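Local atomic coordinates of probable CoA-transferase alpha subunit (Rhodococcus jostii, PDB entry 6COJ), a protein that binds a coenzyme A thioester of a spirolactone carboxylic acid and is probably the alpha subunit of a CoA-transferase-family enzyme. Residues 62-67 / 79-84; 34-39 / 177-182. The protein carries 1 engineered substitution. All blocks are in the same frame, centred on the assembly; numbering follows the deposited sequence.

How the contacts relate
Contacts 1 and 2 are both buried parallel strand pairings in one seven-stranded sheet, their centres about 10 Å apart. Strands 62-65 and 35-38 are themselves neighbours, with Thr63 O probably accepting a hydrogen bond from Ile36 N at 2.8 Å, so the two pairings follow one another across the sheet. Contact 2 joins strands far apart in sequence at the middle of the sheet, in regular register, and one side chain, Asp178, bonds across to the partner backbone. Contact 1, nested inside the loop that contact 2 closes, links strands consecutive in the chain; a bulge interrupts it, its cross-strand hydrogen bonds are all backbone to backbone, and Lys80, Thr82 and Lys83 bond to groups outside the pairing.

Contact 1. Residues 62-67 / 79-84; sequences LTVVTY and GKVTKA
The peptide group carrying Leu62 O points that oxygen at Thr82 and Lys83 of the adjoining strand, with an N-H at its rim and carbon off each face. Thr82 N donates to Leu62 O at 2.8 Å, in the carbonyl plane. Out of that plane, Val81 CG1 sits 4.0 Å from Leu62 O toward one face, and Thr82 CB approaches the same oxygen at 3.7 Å from the opposite face. Lys83 N adds a weak second bond to this acceptor at 3.4 Å. Two successive N-H groups therefore converge on one oxygen, the backbone signature of the beta bulge here: Leu62 pairs with Val81, whereas Thr63 already pairs with Lys83. Before the bulge, Leu62 N donates to Lys80 O; after it, Val64 N donates to Lys83 O at 2.9 Å, from 18° outside the carbonyl plane.

These parallel bridges close a beta-alpha-beta unit of the Rossmann-like sheet: strand 62-65, helix 70-77, then strand 81-86. Gly79, with positive phi, is the C-prime residue of the Schellman motif that ends the helix. Leu72 and Leu75 of that helix pack on Val81, on the face shared by Leu62, Val64 and Ala84. Here Val64 and Val81 cross at about a right angle, their CG2 methyls 4.1 Å apart. Val64 has CG1 anti to the backbone N (chi1 -179°), which turns CG2 to the side of that N and into this contact.

On the other face, Thr63 and Lys83 run side by side, with Thr63 OG1 3.7 Å from Lys83 CB. Beyond CB the lysine chain is extended and leads away, its NZ forming a salt bridge with Glu151 and a hydrogen bond with Tyr85 OH. Thr82 OG1 turns instead to Asp61 OD1.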
loop_
_atom_site.group_PDB
_atom_site.type_symbol
_atom_site.label_atom_id
_atom_site.label_comp_id
_atom_site.label_asym_id
_atom_site.label_seq_id
_atom_site.Cartn_x
_atom_site.Cartn_y
_atom_site.Cartn_z
ATOM N N LEU A 62 25.254 5.097 -15.149
ATOM C CA LEU A 62 24.120 5.052 -14.236
ATOM C C LEU A 62 23.576 3.637 -14.113
ATOM O O LEU A 62 23.614 2.839 -15.052
ATOM C CB LEU A 62 23.001 5.962 -14.736
ATOM C CG LEU A 62 23.343 7.457 -14.734
ATOM C CD1 LEU A 62 22.196 8.258 -15.330
ATOM C CD2 LEU A 62 23.670 7.934 -13.321
ATOM N N THR A 63 23.066 3.333 -12.929
ATOM C CA THR A 63 22.230 2.165 -12.728
ATOM C C THR A 63 20.809 2.698 -12.622
ATOM O O THR A 63 20.530 3.535 -11.760
ATOM C CB THR A 63 22.650 1.435 -11.450
ATOM O OG1 THR A 63 23.967 0.894 -11.626
ATOM C CG2 THR A 63 21.692 0.295 -11.136
ATOM N N VAL A 64 19.933 2.270 -13.525
ATOM C CA VAL A 64 18.590 2.837 -13.643
ATOM C C VAL A 64 17.565 1.816 -13.171
ATOM O O VAL A 64 17.616 0.646 -13.572
ATOM C CB VAL A 64 18.291 3.302 -15.081
ATOM C CG1 VAL A 64 16.893 3.906 -15.155
ATOM C CG2 VAL A 64 19.306 4.331 -15.515
ATOM N N VAL A 65 16.635 2.265 -12.329
ATOM C CA VAL A 65 15.510 1.456 -11.853
ATOM C C VAL A 65 14.249 2.113 -12.394
ATOM O O VAL A 65 13.989 3.285 -12.095
ATOM C CB VAL A 65 15.463 1.396 -10.316
ATOM C CG1 VAL A 65 14.270 0.578 -9.859
ATOM C CG2 VAL A 65 16.756 0.811 -9.762
ATOM N N THR A 66 13.474 1.381 -13.193
ATOM C CA THR A 66 12.368 2.051 -13.871
ATOM C C THR A 66 11.374 1.035 -14.413
ATOM O O THR A 66 11.721 -0.117 -14.681
ATOM C CB THR A 66 12.898 2.923 -15.019
ATOM O OG1 THR A 66 11.821 3.708 -15.553
ATOM C CG2 THR A 66 13.513 2.059 -16.130
ATOM N N TYR A 67 10.131 1.484 -14.561
ATOM C CA TYR A 67 9.185 0.863 -15.481
ATOM C C TYR A 67 9.433 1.552 -16.811
ATOM O O TYR A 67 8.937 2.654 -17.054
ATOM C CB TYR A 67 7.760 1.083 -14.998
ATOM C CG TYR A 67 7.362 0.245 -13.804
ATOM C CD1 TYR A 67 7.298 -1.149 -13.895
ATOM C CD2 TYR A 67 7.029 0.841 -12.588
ATOM C CE1 TYR A 67 6.890 -1.921 -12.800
ATOM C CE2 TYR A 67 6.616 0.077 -11.497
ATOM C CZ TYR A 67 6.553 -1.300 -11.612
ATOM O OH TYR A 67 6.125 -2.034 -10.519
ATOM N N GLY A 79 24.566 6.465 -24.119
ATOM C CA GLY A 79 25.491 5.575 -23.446
ATOM C C GLY A 79 25.592 5.798 -21.954
ATOM O O GLY A 79 26.655 5.553 -21.366
ATOM N N LYS A 80 24.521 6.273 -21.324
ATOM C CA LYS A 80 24.584 6.659 -19.922
ATOM C C LYS A 80 24.215 5.540 -18.962
ATOM O O LYS A 80 24.312 5.745 -17.749
ATOM C CB LYS A 80 23.714 7.895 -19.663
ATOM C CG LYS A 80 24.347 9.178 -20.209
ATOM C CD LYS A 80 23.407 10.347 -20.070
ATOM C CE LYS A 80 24.013 11.609 -20.631
ATOM N NZ LYS A 80 25.162 12.106 -19.825
ATOM N N VAL A 81 23.827 4.367 -19.460
ATOM C CA VAL A 81 23.306 3.280 -18.631
ATOM C C VAL A 81 24.321 2.150 -18.600
ATOM O O VAL A 81 24.747 1.648 -19.651
ATOM C CB VAL A 81 21.951 2.782 -19.148
ATOM C CG1 VAL A 81 21.410 1.676 -18.240
ATOM C CG2 VAL A 81 20.972 3.939 -19.241
ATOM N N THR A 82 24.726 1.758 -17.397
ATOM C CA THR A 82 25.569 0.588 -17.192
ATOM C C THR A 82 24.755 -0.633 -16.799
ATOM O O THR A 82 25.031 -1.743 -17.267
ATOM C CB THR A 82 26.594 0.882 -16.090
ATOM O OG1 THR A 82 27.447 1.946 -16.512
ATOM C CG2 THR A 82 27.456 -0.346 -15.789
ATOM N N LYS A 83 23.755 -0.442 -15.947
ATOM C CA LYS A 83 22.962 -1.530 -15.410
ATOM C C LYS A 83 21.532 -1.030 -15.295
ATOM O O LYS A 83 21.301 0.145 -14.992
ATOM C CB LYS A 83 23.511 -1.936 -14.035
ATOM C CG LYS A 83 22.933 -3.219 -13.460
ATOM C CD LYS A 83 23.699 -3.625 -12.211
ATOM C CE LYS A 83 23.187 -4.947 -11.644
ATOM N NZ LYS A 83 23.830 -5.314 -10.343
ATOM N N ALA A 84 20.576 -1.908 -15.571
ATOM C CA ALA A 84 19.175 -1.508 -15.553
ATOM C C ALA A 84 18.341 -2.551 -14.831
ATOM O O ALA A 84 18.438 -3.743 -15.134
ATOM C CB ALA A 84 18.642 -1.278 -16.977
#

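Contact 2. Residues 34-39 / 177-182; sequences MTIGIG and LDAALV
Leu177 overlaps Gly37 and Thr35, crossing the threonine side chain at about a right angle. Its CD1 rests 3.8 Å from Gly37 CA, where the glycine presents bare backbone, while CD2 meets Thr35 CG2 at 3.9 Å. The strands beneath, 35-38 and 179-182, are central neighbours in the seven-stranded parallel sheet of a Rossmann-like fold. The axes of these short segments diverge by 22°, and the pairing joins the first and fifth strands in chain order, at the point where the strand order turns to build the other half. Ile36, Gly37 and Ile38 face Ala179, Ala180 and Leu181 in unbroken register.

Backbone bonds alternate along this pairing: Gly37 N donates to Ala179 O at 2.9 Å, Gly37 O accepts from Leu181 N, and Leu181 O accepts from Gly39 N. Ile36 and Leu181 share the face turned from Leu177, with Ile36 CG2 against Leu181 CG at 4.0 Å. Outside the pair, Ile38 packs on Leu75 of helix 70-77, whereas Leu177 packs on Tyr206 of helix 203-208, so helices cover both sides of the sheet.

At the start of the pairing Thr35 O takes a bond from Ala179 N and a weak, bent one from Asp178 N. With CG anti to the carbonyl carbon (chi1 -64°) and beside its own backbone N, the Asp178 carboxylate is turned toward Thr35 N; Asp178 CB lies 3.7 Å from Met34 CG. Thr35 N donates to Asp178 OD2 at 2.8 Å, nearly straight at 171°, meeting the oxygen on its anti side, slightly out of the carboxylate plane.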
loop_
_atom_site.group_PDB
_atom_site.type_symbol
_atom_site.label_atom_id
_atom_site.label_comp_id
_atom_site.label_asym_id
_atom_site.label_seq_id
_atom_site.Cartn_x
_atom_site.Cartn_y
_atom_site.Cartn_z
ATOM N N MET A 34 25.627 6.779 -10.007
ATOM C CA MET A 34 24.488 6.690 -9.107
ATOM C C MET A 34 23.502 5.636 -9.580
ATOM O O MET A 34 23.409 5.318 -10.772
ATOM C CB MET A 34 23.749 8.022 -9.041
ATOM C CG MET A 34 24.295 8.959 -8.008
ATOM S SD MET A 34 23.279 10.436 -7.961
ATOM C CE MET A 34 24.028 11.306 -6.587
ATOM N N THR A 35 22.763 5.093 -8.619
ATOM C CA THR A 35 21.543 4.353 -8.900
ATOM C C THR A 35 20.384 5.346 -8.856
ATOM O O THR A 35 20.156 5.995 -7.826
ATOM C CB THR A 35 21.365 3.245 -7.865
ATOM O OG1 THR A 35 22.431 2.304 -7.999
ATOM C CG2 THR A 35 20.046 2.526 -8.072
ATOM N N ILE A 36 19.677 5.490 -9.977
ATOM C CA ILE A 36 18.612 6.476 -10.111
ATOM C C ILE A 36 17.320 5.765 -10.486
ATOM O O ILE A 36 17.290 4.981 -11.443
ATOM C CB ILE A 36 18.966 7.552 -11.155
ATOM C CG1 ILE A 36 20.274 8.240 -10.759
ATOM C CG2 ILE A 36 17.824 8.570 -11.294
ATOM C CD1 ILE A 36 20.660 9.394 -11.669
ATOM N N GLY A 37 16.257 6.050 -9.739
ATOM C CA GLY A 37 14.935 5.570 -10.088
ATOM C C GLY A 37 14.219 6.644 -10.888
ATOM O O GLY A 37 14.305 7.828 -10.573
ATOM N N ILE A 38 13.519 6.223 -11.934
ATOM C CA ILE A 38 12.774 7.150 -12.778
ATOM C C ILE A 38 11.301 6.778 -12.719
ATOM O O ILE A 38 10.935 5.622 -12.969
ATOM C CB ILE A 38 13.297 7.156 -14.226
ATOM C CG1 ILE A 38 14.794 7.453 -14.237
ATOM C CG2 ILE A 38 12.526 8.188 -15.037
ATOM C CD1 ILE A 38 15.408 7.442 -15.613
ATOM N N GLY A 39 10.466 7.762 -12.386
ATOM C CA GLY A 39 9.046 7.554 -12.171
ATOM C C GLY A 39 8.257 7.358 -13.456
ATOM O O GLY A 39 8.800 7.042 -14.521
ATOM N N LEU A 177 17.790 3.655 -3.775
ATOM C CA LEU A 177 18.190 4.556 -4.843
ATOM C C LEU A 177 19.016 5.714 -4.301
ATOM O O LEU A 177 18.703 6.275 -3.246
ATOM C CB LEU A 177 16.952 5.147 -5.516
ATOM C CG LEU A 177 15.840 4.160 -5.887
ATOM C CD1 LEU A 177 14.585 4.903 -6.342
ATOM C CD2 LEU A 177 16.323 3.200 -6.963
ATOM N N ASP A 178 20.055 6.098 -5.050
ATOM C CA ASP A 178 20.738 7.343 -4.720
ATOM C C ASP A 178 19.848 8.533 -5.026
ATOM O O ASP A 178 19.869 9.530 -4.297
ATOM C CB ASP A 178 22.057 7.449 -5.483
ATOM C CG ASP A 178 23.030 6.362 -5.089
ATOM O OD1 ASP A 178 23.263 6.187 -3.873
ATOM O OD2 ASP A 178 23.533 5.667 -5.990
ATOM N N ALA A 179 19.067 8.454 -6.103
ATOM C CA ALA A 179 18.216 9.570 -6.484
ATOM C C ALA A 179 16.956 9.053 -7.157
ATOM O O ALA A 179 16.923 7.944 -7.698
ATOM C CB ALA A 179 18.953 10.547 -7.410
ATOM N N ALA A 180 15.906 9.870 -7.095
ATOM C CA ALA A 180 14.675 9.627 -7.836
ATOM C C ALA A 180 14.333 10.872 -8.637
ATOM O O ALA A 180 14.501 11.999 -8.155
ATOM C CB ALA A 180 13.496 9.299 -6.900
ATOM N N LEU A 181 13.861 10.657 -9.865
ATOM C CA LEU A 181 13.368 11.714 -10.747
ATOM C C LEU A 181 11.923 11.375 -11.080
ATOM O O LEU A 181 11.646 10.300 -11.622
ATOM C CB LEU A 181 14.191 11.774 -12.040
ATOM C CG LEU A 181 15.709 11.860 -11.893
ATOM C CD1 LEU A 181 16.365 11.749 -13.264
ATOM C CD2 LEU A 181 16.107 13.149 -11.207
ATOM N N VAL A 182 10.993 12.269 -10.728
ATOM C CA VAL A 182 9.573 12.048 -10.988
ATOM C C VAL A 182 8.968 13.347 -11.504
ATOM O O VAL A 182 9.474 14.437 -11.237
ATOM C CB VAL A 182 8.802 11.547 -9.736
ATOM C CG1 VAL A 182 9.400 10.228 -9.209
ATOM C CG2 VAL A 182 8.796 12.609 -8.636
#